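Local coordinates for protein putative adhesin (PDB 3LJY) that is of unknown function but, as a putative lipoprotein adhesin built largely of repeated short beta strands, probably takes part in cell adhesion, at residues D21-K26 with K61-T66; F33-S38 with S104-D109; V44-D49 with T78-K83; A92-N97 with A117-Q122; G108-I113 with V129-L134. All blocks are in the same frame, centred on the assembly; numbering follows the deposited sequence. Where two conformers were deposited one is given.

Interaction 1. Residues D21-K26 with K61-T66; sequences DYNEIK and KDRVLT
Backbone bonds join Glu24-Lys26 to Val64-Thr66 as neighbouring parallel strands. Leu65 is held through both its N-H and its C=O: Leu65 N donates to Glu24 O at 2.8 Å, and Leu65 O accepts from Lys26 N at 3.0 Å, nearly straight. Two residues earlier, Arg63 O takes Asn23 N at 2.9 Å. Glu24 N also reaches it, but weakly. Arg63 sits in a type I' turn, Lys61 to Val64, which links strand 56-61 to strand 64-69.

The apolar contact lies on the buried face. Tyr22 holds CG between its backbone N and carbonyl carbon (chi1 61°), and the ring lies face-on to Leu65. Leu65 CB is 4.0 Å from the centroid of the Tyr22 ring, a CH-pi contact. Leu65 CD2 touches the same ring farther out, 3.8 Å from Tyr22 CZ. The Tyr22 hydroxyl is hydrogen-bonded to Thr84.

On the other face, Glu24 and Val64 lie side by side, and Lys26 CB meets Thr66 CG2 at 3.6 Å.

Charge adds little. Asp21 OD2 and Arg63 NH2 form a long salt bridge of 3.7 Å.

The arrangement is a parallel strand pair in a mixed sheet, where a beta hairpin is added beside strand 24-27 at the N-terminal end of the repeated strands.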
# COMPACT_ATOMS: atom_id res chain seq x y z
N ASP A 21 7.84 7.72 19.46
CA ASP A 21 8.17 7.02 18.22
C ASP A 21 7.20 5.84 17.99
O ASP A 21 6.72 5.22 18.94
CB ASP A 21 9.64 6.56 18.23
CG ASP A 21 10.13 6.19 16.84
OD1 ASP A 21 10.18 7.09 15.97
OD2 ASP A 21 10.46 5.00 16.62
N TYR A 22 6.93 5.55 16.72
CA TYR A 22 5.96 4.54 16.35
C TYR A 22 6.51 3.78 15.14
O TYR A 22 7.31 4.32 14.39
CB TYR A 22 4.61 5.22 16.05
CG TYR A 22 4.68 6.20 14.90
CD1 TYR A 22 4.59 5.77 13.57
CD2 TYR A 22 4.86 7.56 15.13
CE1 TYR A 22 4.69 6.67 12.53
CE2 TYR A 22 4.95 8.45 14.09
CZ TYR A 22 4.87 8.01 12.81
OH TYR A 22 4.96 8.90 11.81
N ASN A 23 6.11 2.52 14.98
CA ASN A 23 6.53 1.69 13.83
C ASN A 23 5.33 1.15 13.06
O ASN A 23 5.46 0.35 12.14
CB ASN A 23 7.41 0.52 14.29
CG ASN A 23 6.63 -0.53 15.08
OD1 ASN A 23 5.58 -0.26 15.67
ND2 ASN A 23 7.17 -1.74 15.09
N GLU A 24 4.16 1.62 13.43
CA GLU A 24 2.95 1.16 12.83
C GLU A 24 1.96 2.32 12.74
O GLU A 24 1.93 3.21 13.60
CB GLU A 24 2.43 -0.07 13.60
CG GLU A 24 1.06 -0.53 13.17
CD GLU A 24 0.72 -1.97 13.54
OE1 GLU A 24 1.47 -2.62 14.34
OE2 GLU A 24 -0.33 -2.42 12.99
N ILE A 25 1.21 2.33 11.65
CA ILE A 25 0.20 3.38 11.39
C ILE A 25 -1.16 2.79 11.05
O ILE A 25 -1.25 1.82 10.34
CB ILE A 25 0.68 4.30 10.27
CG1 ILE A 25 1.99 4.97 10.70
CG2 ILE A 25 -0.37 5.29 9.93
CD1 ILE A 25 2.29 6.29 10.03
N LYS A 26 -2.22 3.37 11.62
CA LYS A 26 -3.60 3.02 11.23
C LYS A 26 -4.30 4.28 10.76
O LYS A 26 -4.39 5.23 11.51
CB LYS A 26 -4.35 2.37 12.38
CG LYS A 26 -3.95 0.89 12.50
CD LYS A 26 -4.24 0.25 13.87
CE LYS A 26 -3.65 -1.17 13.94
NZ LYS A 26 -3.46 -1.66 15.36
N LYS A 61 0.08 4.50 20.87
CA LYS A 61 -0.12 3.49 21.91
C LYS A 61 0.63 2.26 21.46
O LYS A 61 0.44 1.84 20.34
CB LYS A 61 -1.59 3.07 22.04
CG LYS A 61 -2.61 4.12 22.44
CD LYS A 61 -3.96 3.38 22.72
CE LYS A 61 -5.20 4.13 22.19
NZ LYS A 61 -6.18 3.14 21.60
N ASP A 62 1.42 1.67 22.36
CA ASP A 62 2.36 0.57 22.06
C ASP A 62 2.94 0.68 20.65
O ASP A 62 2.85 -0.23 19.83
CB ASP A 62 1.72 -0.81 22.29
CG ASP A 62 2.74 -1.95 22.26
OD1 ASP A 62 3.84 -1.83 22.87
OD2 ASP A 62 2.41 -2.99 21.63
N ARG A 63 3.52 1.84 20.39
CA ARG A 63 4.20 2.15 19.12
C ARG A 63 3.33 2.20 17.85
O ARG A 63 3.88 2.14 16.76
CB ARG A 63 5.44 1.25 18.94
CG ARG A 63 6.27 1.25 20.17
CD ARG A 63 7.61 0.57 20.06
NE ARG A 63 8.57 1.23 19.17
CZ ARG A 63 9.04 0.70 18.04
NH1 ARG A 63 8.65 -0.50 17.65
NH2 ARG A 63 9.90 1.38 17.31
N VAL A 64 2.00 2.31 18.00
CA VAL A 64 1.09 2.49 16.87
C VAL A 64 0.53 3.92 16.83
O VAL A 64 -0.09 4.35 17.80
CB VAL A 64 -0.12 1.52 16.91
CG1 VAL A 64 -1.06 1.78 15.68
CG2 VAL A 64 0.31 0.00 17.02
N LEU A 65 0.68 4.62 15.71
CA LEU A 65 0.02 5.92 15.50
C LEU A 65 -1.41 5.81 14.92
O LEU A 65 -1.61 5.20 13.88
CB LEU A 65 0.86 6.83 14.58
CG LEU A 65 0.32 8.22 14.25
CD1 LEU A 65 0.19 9.10 15.50
CD2 LEU A 65 1.15 8.90 13.21
N THR A 66 -2.40 6.38 15.60
CA THR A 66 -3.74 6.60 15.05
C THR A 66 -4.09 8.11 15.14
O THR A 66 -3.78 8.80 16.12
CB THR A 66 -4.83 5.73 15.78
OG1 THR A 66 -4.72 5.88 17.19
CG2 THR A 66 -4.65 4.23 15.50

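Interaction 2. Residues F33-S38 with S104-D109; sequences FNYEQS and SPLTGD
Gln37 reaches from the end of strand 32-37 to the backbone of Ser104-Thr107. Its CB lies 3.9 Å from Ser104 OG and equally near Pro105 O. CG is anti to the backbone N (chi1 -178°), and the chain runs on extended, which carries the amide across to Thr107. There CD lies against the Thr107 backbone. OE1 accepts from Thr107 N at 2.8 Å, in the carbonyl plane and on a lone pair, with an N-H...O angle of 172°. OE1 also lies over Leu106, 3.4 Å from Leu106 CA. Gln37 NE2 donates to Thr107 O at 3.0 Å, and that oxygen lies near the amide plane. NE2 has a second acceptor in Lys87 O.

The backbone of Gln37 is tied as well. Its N donates to Ser104 OG at 3.0 Å in an almost straight bond. The same hydroxyl gives its proton to Pro105 O at 2.7 Å, from above the carbonyl plane. Beside it, Glu36 CG packs on Ser104 CB. Deeper in, Leu106 CD1 meets the edge of the Tyr35 ring, whose hydroxyl is bonded to Ser86.

The Gln37 amide thus pairs with both backbone polar groups of Thr107, much as a neighbouring strand would. Two bonds to one residue fix the rotation of the amide, and the Ser104 hydroxyl relays a bond from one backbone to the other.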
# COMPACT_ATOMS: atom_id res chain seq x y z
N PHE A 33 -2.29 11.44 4.00
CA PHE A 33 -1.40 11.04 5.11
C PHE A 33 0.02 10.84 4.60
O PHE A 33 0.32 9.88 3.90
CB PHE A 33 -1.94 9.76 5.75
CG PHE A 33 -1.34 9.40 7.08
CD1 PHE A 33 -0.02 9.01 7.19
CD2 PHE A 33 -2.14 9.35 8.21
CE1 PHE A 33 0.50 8.67 8.41
CE2 PHE A 33 -1.62 8.99 9.42
CZ PHE A 33 -0.30 8.65 9.52
N ASN A 34 0.88 11.79 4.94
CA ASN A 34 2.24 11.83 4.43
C ASN A 34 3.22 11.31 5.49
O ASN A 34 3.25 11.79 6.62
CB ASN A 34 2.56 13.28 4.00
CG ASN A 34 1.81 13.68 2.72
OD1 ASN A 34 2.16 13.20 1.66
ND2 ASN A 34 0.79 14.54 2.83
N TYR A 35 4.01 10.32 5.11
CA TYR A 35 4.94 9.68 6.05
C TYR A 35 6.39 9.75 5.49
O TYR A 35 6.62 9.61 4.29
CB TYR A 35 4.50 8.23 6.38
CG TYR A 35 5.57 7.47 7.14
CD1 TYR A 35 5.67 7.55 8.52
CD2 TYR A 35 6.53 6.71 6.46
CE1 TYR A 35 6.67 6.90 9.19
CE2 TYR A 35 7.54 6.07 7.13
CZ TYR A 35 7.60 6.16 8.49
OH TYR A 35 8.63 5.52 9.14
N GLU A 36 7.34 9.98 6.37
CA GLU A 36 8.75 9.82 6.03
C GLU A 36 9.50 9.06 7.10
O GLU A 36 9.25 9.21 8.28
CB GLU A 36 9.41 11.17 5.81
CG GLU A 36 8.97 11.79 4.50
CD GLU A 36 9.54 13.17 4.25
OE1 GLU A 36 10.63 13.49 4.77
OE2 GLU A 36 8.87 13.93 3.50
N GLN A 37 10.47 8.27 6.66
CA GLN A 37 11.34 7.57 7.59
C GLN A 37 12.53 8.47 7.92
O GLN A 37 13.29 8.86 7.03
CB GLN A 37 11.78 6.21 7.02
CG GLN A 37 12.65 5.41 7.97
CD GLN A 37 13.14 4.12 7.39
OE1 GLN A 37 13.27 3.97 6.18
NE2 GLN A 37 13.43 3.15 8.28
N SER A 38 12.67 8.79 9.20
CA SER A 38 13.78 9.63 9.64
C SER A 38 14.11 9.41 11.13
O SER A 38 13.25 9.02 11.93
CB SER A 38 13.43 11.11 9.38
OG SER A 38 12.64 11.68 10.41
N SER A 104 9.62 9.37 1.46
CA SER A 104 11.06 9.19 1.59
C SER A 104 11.40 7.79 1.12
O SER A 104 10.52 6.97 0.98
CB SER A 104 11.45 9.28 3.05
OG SER A 104 10.87 8.18 3.73
N PRO A 105 12.69 7.51 0.89
CA PRO A 105 13.09 6.13 0.85
C PRO A 105 12.61 5.41 2.09
O PRO A 105 12.40 6.06 3.13
CB PRO A 105 14.61 6.22 0.84
CG PRO A 105 14.92 7.54 0.25
CD PRO A 105 13.83 8.43 0.68
N LEU A 106 12.36 4.11 1.98
CA LEU A 106 12.01 3.27 3.13
C LEU A 106 12.98 2.10 3.19
O LEU A 106 13.11 1.35 2.23
CB LEU A 106 10.56 2.80 3.03
CG LEU A 106 9.98 1.99 4.20
CD1 LEU A 106 9.82 2.79 5.47
CD2 LEU A 106 8.62 1.38 3.82
N THR A 107 13.69 1.95 4.31
CA THR A 107 14.59 0.82 4.53
C THR A 107 14.16 0.05 5.78
O THR A 107 13.62 0.64 6.72
CB THR A 107 16.08 1.28 4.73
OG1 THR A 107 16.48 2.05 3.60
CG2 THR A 107 17.05 0.08 4.86
N GLY A 108 14.44 -1.25 5.82
CA GLY A 108 14.18 -2.06 7.01
C GLY A 108 13.97 -3.53 6.74
O GLY A 108 14.21 -4.02 5.64
N ASP A 109 13.53 -4.25 7.76
CA ASP A 109 13.44 -5.71 7.69
C ASP A 109 12.22 -6.14 6.91
O ASP A 109 12.33 -6.77 5.88
CB ASP A 109 13.42 -6.27 9.13
CG ASP A 109 13.13 -7.76 9.21
OD1 ASP A 109 13.34 -8.50 8.24
OD2 ASP A 109 12.70 -8.18 10.30

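Interaction 3. Residues V44-D49 with T78-K83; sequences VEVTVD and TKFIVK
Thr78 grips Asp49 at the end of the strand pair. Its N donates to Asp49 OD1 at 2.8 Å, on the syn lone pair, and its hydroxyl donates to Asp49 OD2, somewhat out of the carboxylate plane. OD2 also accepts from Gly10 N. Asp49 CG stands anti to its own carbonyl carbon (chi1 -66°), which turns the carboxylate to Thr78.

At Lys79 the backbone O is packed against Val48 CG2. Phe80 follows on the buried face. Val48 CG2 approaches its ring obliquely, and Val46 CG1 comes within 3.8 Å of Phe80 CE1. Beyond the pair, the Phe80 ring meets that of Phe69.

Ile81 forms a hydrogen-bonded antiparallel pair with Thr47. Ile81 N donates to Thr47 O at 2.8 Å, and Ile81 O accepts from Thr47 N at 2.9 Å. A water joins the partners by donating to Ile81 O and bonding to Thr47 OG1.

Val82 returns to the buried face, its CG2 4.2 Å from Val46 CG2. Lys83 pairs with Glu45 through two further backbone bonds. Its CD lies 3.6 Å from Glu45 OE1, while Glu45 OE2 is bonded to Ser14.

The chemistry divides the pair by face: valines and Phe80 pack inward, and polar groups mix with Ile81 outside. The Asp49 carboxylate, with three bonds from donors on two chain parts, ties down the start of segment 78-83.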
# COMPACT_ATOMS: atom_id res chain seq x y z
N VAL A 44 3.80 14.98 14.58
CA VAL A 44 2.62 14.93 13.74
C VAL A 44 2.15 16.36 13.47
O VAL A 44 1.90 17.11 14.40
CB VAL A 44 1.47 14.10 14.41
CG1 VAL A 44 0.20 14.18 13.56
CG2 VAL A 44 1.90 12.62 14.67
N GLU A 45 2.06 16.75 12.20
CA GLU A 45 1.43 18.02 11.79
C GLU A 45 0.11 17.76 11.10
O GLU A 45 0.05 16.95 10.20
CB GLU A 45 2.32 18.77 10.79
CG GLU A 45 1.77 20.15 10.34
CD GLU A 45 2.73 20.91 9.40
OE1 GLU A 45 3.61 20.28 8.77
OE2 GLU A 45 2.57 22.15 9.29
N VAL A 46 -0.93 18.48 11.51
CA VAL A 46 -2.26 18.33 10.93
C VAL A 46 -2.74 19.66 10.33
O VAL A 46 -2.76 20.67 11.01
CB VAL A 46 -3.26 17.80 11.98
CG1 VAL A 46 -4.71 17.92 11.47
CG2 VAL A 46 -2.89 16.33 12.36
N THR A 47 -3.09 19.63 9.05
CA THR A 47 -3.75 20.75 8.39
C THR A 47 -5.22 20.35 8.16
O THR A 47 -5.52 19.37 7.50
CB THR A 47 -3.05 21.13 7.05
OG1 THR A 47 -1.66 21.41 7.31
CG2 THR A 47 -3.71 22.37 6.38
N VAL A 48 -6.13 21.11 8.75
CA VAL A 48 -7.55 20.82 8.64
C VAL A 48 -8.29 22.12 8.89
O VAL A 48 -7.68 23.12 9.25
CB VAL A 48 -7.97 19.67 9.63
CG1 VAL A 48 -8.00 20.18 11.05
CG2 VAL A 48 -9.32 19.07 9.23
N ASP A 49 -9.61 22.12 8.67
CA ASP A 49 -10.43 23.28 8.97
C ASP A 49 -10.12 23.72 10.38
O ASP A 49 -10.12 22.92 11.31
CB ASP A 49 -11.92 22.94 8.87
CG ASP A 49 -12.35 22.60 7.47
OD1 ASP A 49 -11.90 21.58 6.95
OD2 ASP A 49 -13.16 23.35 6.88
N THR A 78 -13.02 20.43 4.63
CA THR A 78 -12.44 20.80 3.35
C THR A 78 -11.32 19.84 3.01
O THR A 78 -11.29 19.27 1.93
CB THR A 78 -11.93 22.25 3.41
OG1 THR A 78 -12.89 23.05 4.10
CG2 THR A 78 -11.70 22.79 2.01
N LYS A 79 -10.39 19.67 3.94
CA LYS A 79 -9.25 18.80 3.72
C LYS A 79 -8.71 18.41 5.08
O LYS A 79 -8.97 19.10 6.05
CB LYS A 79 -8.18 19.51 2.88
CG LYS A 79 -7.36 18.57 1.99
CD LYS A 79 -7.95 18.41 0.61
CE LYS A 79 -7.26 17.31 -0.16
NZ LYS A 79 -7.85 17.21 -1.55
N PHE A 80 -8.04 17.28 5.14
CA PHE A 80 -7.40 16.76 6.36
C PHE A 80 -6.06 16.20 5.91
O PHE A 80 -6.01 15.12 5.34
CB PHE A 80 -8.27 15.65 6.97
CG PHE A 80 -7.92 15.27 8.39
CD1 PHE A 80 -6.61 15.17 8.84
CD2 PHE A 80 -8.92 14.94 9.28
CE1 PHE A 80 -6.31 14.77 10.15
CE2 PHE A 80 -8.63 14.55 10.59
CZ PHE A 80 -7.33 14.46 11.01
N ILE A 81 -4.98 16.93 6.18
CA ILE A 81 -3.62 16.55 5.72
C ILE A 81 -2.76 16.25 6.92
O ILE A 81 -2.65 17.08 7.78
CB ILE A 81 -2.93 17.68 4.88
CG1 ILE A 81 -3.81 18.14 3.71
CG2 ILE A 81 -1.59 17.20 4.34
CD1 ILE A 81 -3.26 19.38 2.99
N VAL A 82 -2.19 15.05 6.98
CA VAL A 82 -1.21 14.67 8.01
C VAL A 82 0.21 14.61 7.42
O VAL A 82 0.39 14.19 6.27
CB VAL A 82 -1.55 13.29 8.64
CG1 VAL A 82 -0.46 12.88 9.59
CG2 VAL A 82 -2.88 13.34 9.34
N LYS A 83 1.19 15.05 8.21
CA LYS A 83 2.61 14.95 7.89
C LYS A 83 3.37 14.51 9.15
O LYS A 83 3.37 15.23 10.15
CB LYS A 83 3.14 16.29 7.41
CG LYS A 83 4.53 16.24 6.85
CD LYS A 83 5.09 17.63 6.77
CE LYS A 83 6.38 17.68 6.02
NZ LYS A 83 7.30 16.85 6.73
O HOH W 1 -0.28 19.01 7.86

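Interaction 4. Residues A92-N97 with A117-Q122; sequences AKVSGN and ANSLVQ
Gly96 O is the polar centre of this contact between two turns. It accepts from Asn118 N at 3.0 Å, nearly along its C=O axis. Ala117 CB presses on the same Gly96 O at 3.2 Å. Ser119 OG lies equally close to Gly96 O, but its hydrogen bond goes to Asn116 O, just before segment 117-122.

Below the turns the contact becomes apolar. Val94 CG1 rests on Ser119 CB at 3.6 Å. The other branch, Val94 CG2, meets Val121 CG2 at 4.0 Å, the two side chains lying oblique to each other. Val94 turns CG1 to the far side from its N (chi1 -172°), which leaves one methyl on Ser119 and the other on Val121. Toward the surface, the Asn97 and Asn118 side chains run side by side in the same direction, with their amide planes 23° apart.

The next shell holds these parts in place. Gly96 and Ala117 both have positive phi, which marks the bends in the two turns. Val94 is bonded through its backbone to Lys114 and packs on Phe100 and Val27. Val121 packs on Ile113 and Ala115.

Strand 91-94 and strand 120-123 belong to different sheets, and the touching parts run 113° apart. The arrangement is that of a corner in a beta solenoid, where the turn of one coil packs on the turn of the next, consistent with the Pec_lyase-like clan of this family.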
# COMPACT_ATOMS: atom_id res chain seq x y z
N ALA A 92 1.43 -0.78 8.01
CA ALA A 92 0.39 0.23 7.84
C ALA A 92 -0.93 -0.41 7.48
O ALA A 92 -0.96 -1.33 6.67
CB ALA A 92 0.77 1.32 6.79
N LYS A 93 -2.00 0.07 8.08
CA LYS A 93 -3.35 -0.35 7.76
C LYS A 93 -4.09 0.91 7.26
O LYS A 93 -4.10 1.95 7.93
CB LYS A 93 -4.05 -1.03 8.96
CG LYS A 93 -3.82 -2.56 9.08
CD LYS A 93 -2.83 -3.03 10.20
CE LYS A 93 -1.34 -3.05 9.77
NZ LYS A 93 -0.96 -3.94 8.60
N VAL A 94 -4.62 0.82 6.04
CA VAL A 94 -5.16 1.97 5.33
C VAL A 94 -6.56 1.65 4.88
O VAL A 94 -6.77 0.73 4.11
CB VAL A 94 -4.26 2.42 4.13
CG1 VAL A 94 -4.76 3.71 3.57
CG2 VAL A 94 -2.78 2.58 4.56
N SER A 95 -7.53 2.39 5.41
CA SER A 95 -8.96 2.20 5.12
C SER A 95 -9.68 3.52 4.86
O SER A 95 -9.08 4.60 4.88
CB SER A 95 -9.65 1.46 6.29
OG SER A 95 -8.77 1.20 7.36
N GLY A 96 -10.99 3.45 4.64
CA GLY A 96 -11.78 4.65 4.38
C GLY A 96 -11.42 5.08 2.99
O GLY A 96 -11.23 4.26 2.10
N ASN A 97 -11.29 6.35 2.78
CA ASN A 97 -10.83 6.79 1.48
C ASN A 97 -9.47 7.42 1.63
O ASN A 97 -9.20 8.46 1.03
CB ASN A 97 -11.87 7.75 0.89
CG ASN A 97 -12.29 7.34 -0.49
OD1 ASN A 97 -11.45 7.18 -1.38
ND2 ASN A 97 -13.58 7.12 -0.66
N ALA A 117 -11.34 -0.66 1.49
CA ALA A 117 -12.34 0.38 1.22
C ALA A 117 -11.96 1.04 -0.11
O ALA A 117 -11.83 0.35 -1.11
CB ALA A 117 -12.44 1.35 2.34
N ASN A 118 -11.76 2.33 -0.17
CA ASN A 118 -11.29 2.86 -1.46
C ASN A 118 -9.99 3.61 -1.31
O ASN A 118 -9.81 4.68 -1.85
CB ASN A 118 -12.37 3.68 -2.17
CG ASN A 118 -13.47 2.81 -2.76
OD1 ASN A 118 -13.36 2.37 -3.91
ND2 ASN A 118 -14.51 2.52 -1.96
N SER A 119 -9.10 3.00 -0.56
CA SER A 119 -7.85 3.65 -0.23
C SER A 119 -6.87 3.58 -1.37
O SER A 119 -7.02 2.75 -2.28
CB SER A 119 -7.27 3.01 1.02
OG SER A 119 -8.25 3.08 2.03
N LEU A 120 -5.88 4.47 -1.29
CA LEU A 120 -4.75 4.52 -2.17
C LEU A 120 -3.50 4.46 -1.26
O LEU A 120 -3.45 5.12 -0.24
CB LEU A 120 -4.78 5.83 -2.99
CG LEU A 120 -3.58 6.12 -3.91
CD1 LEU A 120 -3.28 4.92 -4.86
CD2 LEU A 120 -3.78 7.39 -4.70
N VAL A 121 -2.53 3.64 -1.63
CA VAL A 121 -1.18 3.69 -1.06
C VAL A 121 -0.18 4.05 -2.16
O VAL A 121 -0.24 3.48 -3.24
CB VAL A 121 -0.81 2.36 -0.42
CG1 VAL A 121 0.70 2.29 -0.09
CG2 VAL A 121 -1.73 2.07 0.78
N GLN A 122 0.72 5.00 -1.88
CA GLN A 122 1.81 5.40 -2.80
C GLN A 122 3.18 5.36 -2.10
O GLN A 122 3.44 6.18 -1.25
CB GLN A 122 1.58 6.81 -3.31
CG GLN A 122 0.13 7.07 -3.73
CD GLN A 122 -0.04 8.39 -4.44
OE1 GLN A 122 0.69 8.69 -5.39
NE2 GLN A 122 -1.01 9.19 -4.01

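Interaction 5. Residues G108-I113 with V129-L134; sequences GDETVI and VGKLDL
Parallel backbone bonds knit Gly108-Ile113 to Val129-Leu134. Thr111 is held through both its polar backbone groups: its N donates to Lys131 O at 3.0 Å, and its O accepts from Asp133 N at 2.9 Å. Ile113 N continues the pattern to Asp133 O at 2.9 Å. At the start of the pair, both chains turn a corner. There Lys131 N donates to Asp109 O at 3.0 Å, and Gly130 N donates to Gly108 O at 3.2 Å, with a weak second bond to Asp109 O. The axes of strands 110-113 and 131-134 are 6° apart.

Apolar groups fill the buried face. Leu132 CD1 lies beside Thr111, 3.9 Å from Thr111 CB, and Leu134 CD2 lies 4.1 Å from Ile113 CB. In both pairs the side chains point the same way. With chi1 at -172°, Leu132 leans beside its own carbonyl and brings CD1 against Thr111 O. Met142 packs on both Ile113 and Leu134. The Thr111 hydroxyl bonds to Leu89 O.

Polar side chains gather on the opposite face. Glu110 CG packs on Lys131 CB at 3.7 Å, as the two chains cross obliquely. Their charged ends do not touch, and Lys131 NZ instead forms a salt bridge with Glu153. The Asp133 carboxylate lies along Val112, meeting its methyl groups.

The backbone therefore supplies the polar bonds between the two segments, while their side chains meet chiefly through carbon. The Lys131 charge is directed onward to the next strand.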
# COMPACT_ATOMS: atom_id res chain seq x y z
N GLY A 108 14.44 -1.25 5.82
CA GLY A 108 14.18 -2.06 7.01
C GLY A 108 13.97 -3.53 6.74
O GLY A 108 14.21 -4.02 5.64
N ASP A 109 13.53 -4.25 7.76
CA ASP A 109 13.44 -5.71 7.69
C ASP A 109 12.22 -6.14 6.91
O ASP A 109 12.33 -6.77 5.88
CB ASP A 109 13.42 -6.27 9.13
CG ASP A 109 13.13 -7.76 9.21
OD1 ASP A 109 13.34 -8.50 8.24
OD2 ASP A 109 12.70 -8.18 10.30
N GLU A 110 11.05 -5.78 7.41
CA GLU A 110 9.77 -6.17 6.82
C GLU A 110 8.79 -5.03 6.94
O GLU A 110 8.74 -4.37 7.99
CB GLU A 110 9.12 -7.34 7.55
CG GLU A 110 9.80 -8.63 7.30
CD GLU A 110 8.97 -9.83 7.70
OE1 GLU A 110 7.75 -9.63 7.97
OE2 GLU A 110 9.55 -10.95 7.73
N THR A 111 8.03 -4.80 5.88
CA THR A 111 6.91 -3.84 5.90
C THR A 111 5.67 -4.55 5.37
O THR A 111 5.73 -5.16 4.30
CB THR A 111 7.23 -2.55 5.05
OG1 THR A 111 8.32 -1.84 5.66
CG2 THR A 111 5.97 -1.60 4.92
N VAL A 112 4.60 -4.54 6.16
CA VAL A 112 3.31 -5.12 5.77
C VAL A 112 2.30 -4.01 5.61
O VAL A 112 2.04 -3.29 6.56
CB VAL A 112 2.76 -6.09 6.86
CG1 VAL A 112 1.42 -6.68 6.42
CG2 VAL A 112 3.75 -7.19 7.13
N ILE A 113 1.72 -3.85 4.42
CA ILE A 113 0.70 -2.83 4.20
C ILE A 113 -0.63 -3.49 3.80
O ILE A 113 -0.68 -4.34 2.92
CB ILE A 113 1.08 -1.76 3.11
CG1 ILE A 113 2.51 -1.27 3.31
CG2 ILE A 113 0.04 -0.54 3.09
CD1 ILE A 113 2.87 -0.10 2.45
N VAL A 129 13.95 -3.44 1.45
CA VAL A 129 13.53 -4.20 2.61
C VAL A 129 13.82 -5.68 2.43
O VAL A 129 14.04 -6.13 1.32
CB VAL A 129 12.02 -3.95 2.99
CG1 VAL A 129 11.76 -2.42 3.30
CG2 VAL A 129 11.12 -4.42 1.93
N GLY A 130 13.84 -6.44 3.51
CA GLY A 130 13.89 -7.87 3.38
C GLY A 130 12.61 -8.34 2.73
O GLY A 130 12.64 -9.04 1.73
N LYS A 131 11.47 -7.96 3.31
CA LYS A 131 10.17 -8.36 2.80
C LYS A 131 9.20 -7.17 2.67
O LYS A 131 9.08 -6.34 3.57
CB LYS A 131 9.55 -9.42 3.70
CG LYS A 131 8.57 -10.32 2.96
CD LYS A 131 7.33 -10.61 3.74
CE LYS A 131 7.29 -11.97 4.26
NZ LYS A 131 5.84 -12.42 4.25
N LEU A 132 8.56 -7.07 1.51
CA LEU A 132 7.40 -6.18 1.33
C LEU A 132 6.16 -7.06 1.13
O LEU A 132 6.14 -7.91 0.24
CB LEU A 132 7.58 -5.20 0.16
CG LEU A 132 6.50 -4.10 0.02
CD1 LEU A 132 6.42 -3.25 1.31
CD2 LEU A 132 6.71 -3.23 -1.22
N ASP A 133 5.17 -6.92 2.00
CA ASP A 133 3.97 -7.76 1.98
C ASP A 133 2.78 -6.85 1.75
O ASP A 133 2.45 -6.04 2.61
CB ASP A 133 3.84 -8.51 3.31
CG ASP A 133 2.53 -9.36 3.43
OD1 ASP A 133 1.76 -9.58 2.44
OD2 ASP A 133 2.30 -9.85 4.56
N LEU A 134 2.15 -6.95 0.58
CA LEU A 134 1.08 -6.01 0.16
C LEU A 134 -0.23 -6.75 0.05
O LEU A 134 -0.28 -7.77 -0.62
CB LEU A 134 1.40 -5.34 -1.19
CG LEU A 134 2.71 -4.56 -1.27
CD1 LEU A 134 2.88 -3.83 -2.58
CD2 LEU A 134 2.81 -3.61 -0.11

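Overall arrangement
Interactions 1 and 5 are parallel pairs in the same long sheet, and strand 91-94 lies between them. Interaction 4 joins that sheet to another at a turn, with a single backbone bond. Interaction 3 is the antiparallel pair of the five and its centre lies farthest from the chain centre, about 20 Å; that of interaction 4 is nearest, about 7 Å. Interaction 2 relies on side-chain amide and hydroxyl groups, and it shares Gly108 and Asp109 with interaction 5. Phe33 and Tyr35 pack on Ile25 of interaction 1, and Asn34 bonds to Val82 of interaction 3. The strand pairs 1, 3 and 5 have a buried, mainly apolar face and a more exposed, more polar one; all five contacts are partly buried.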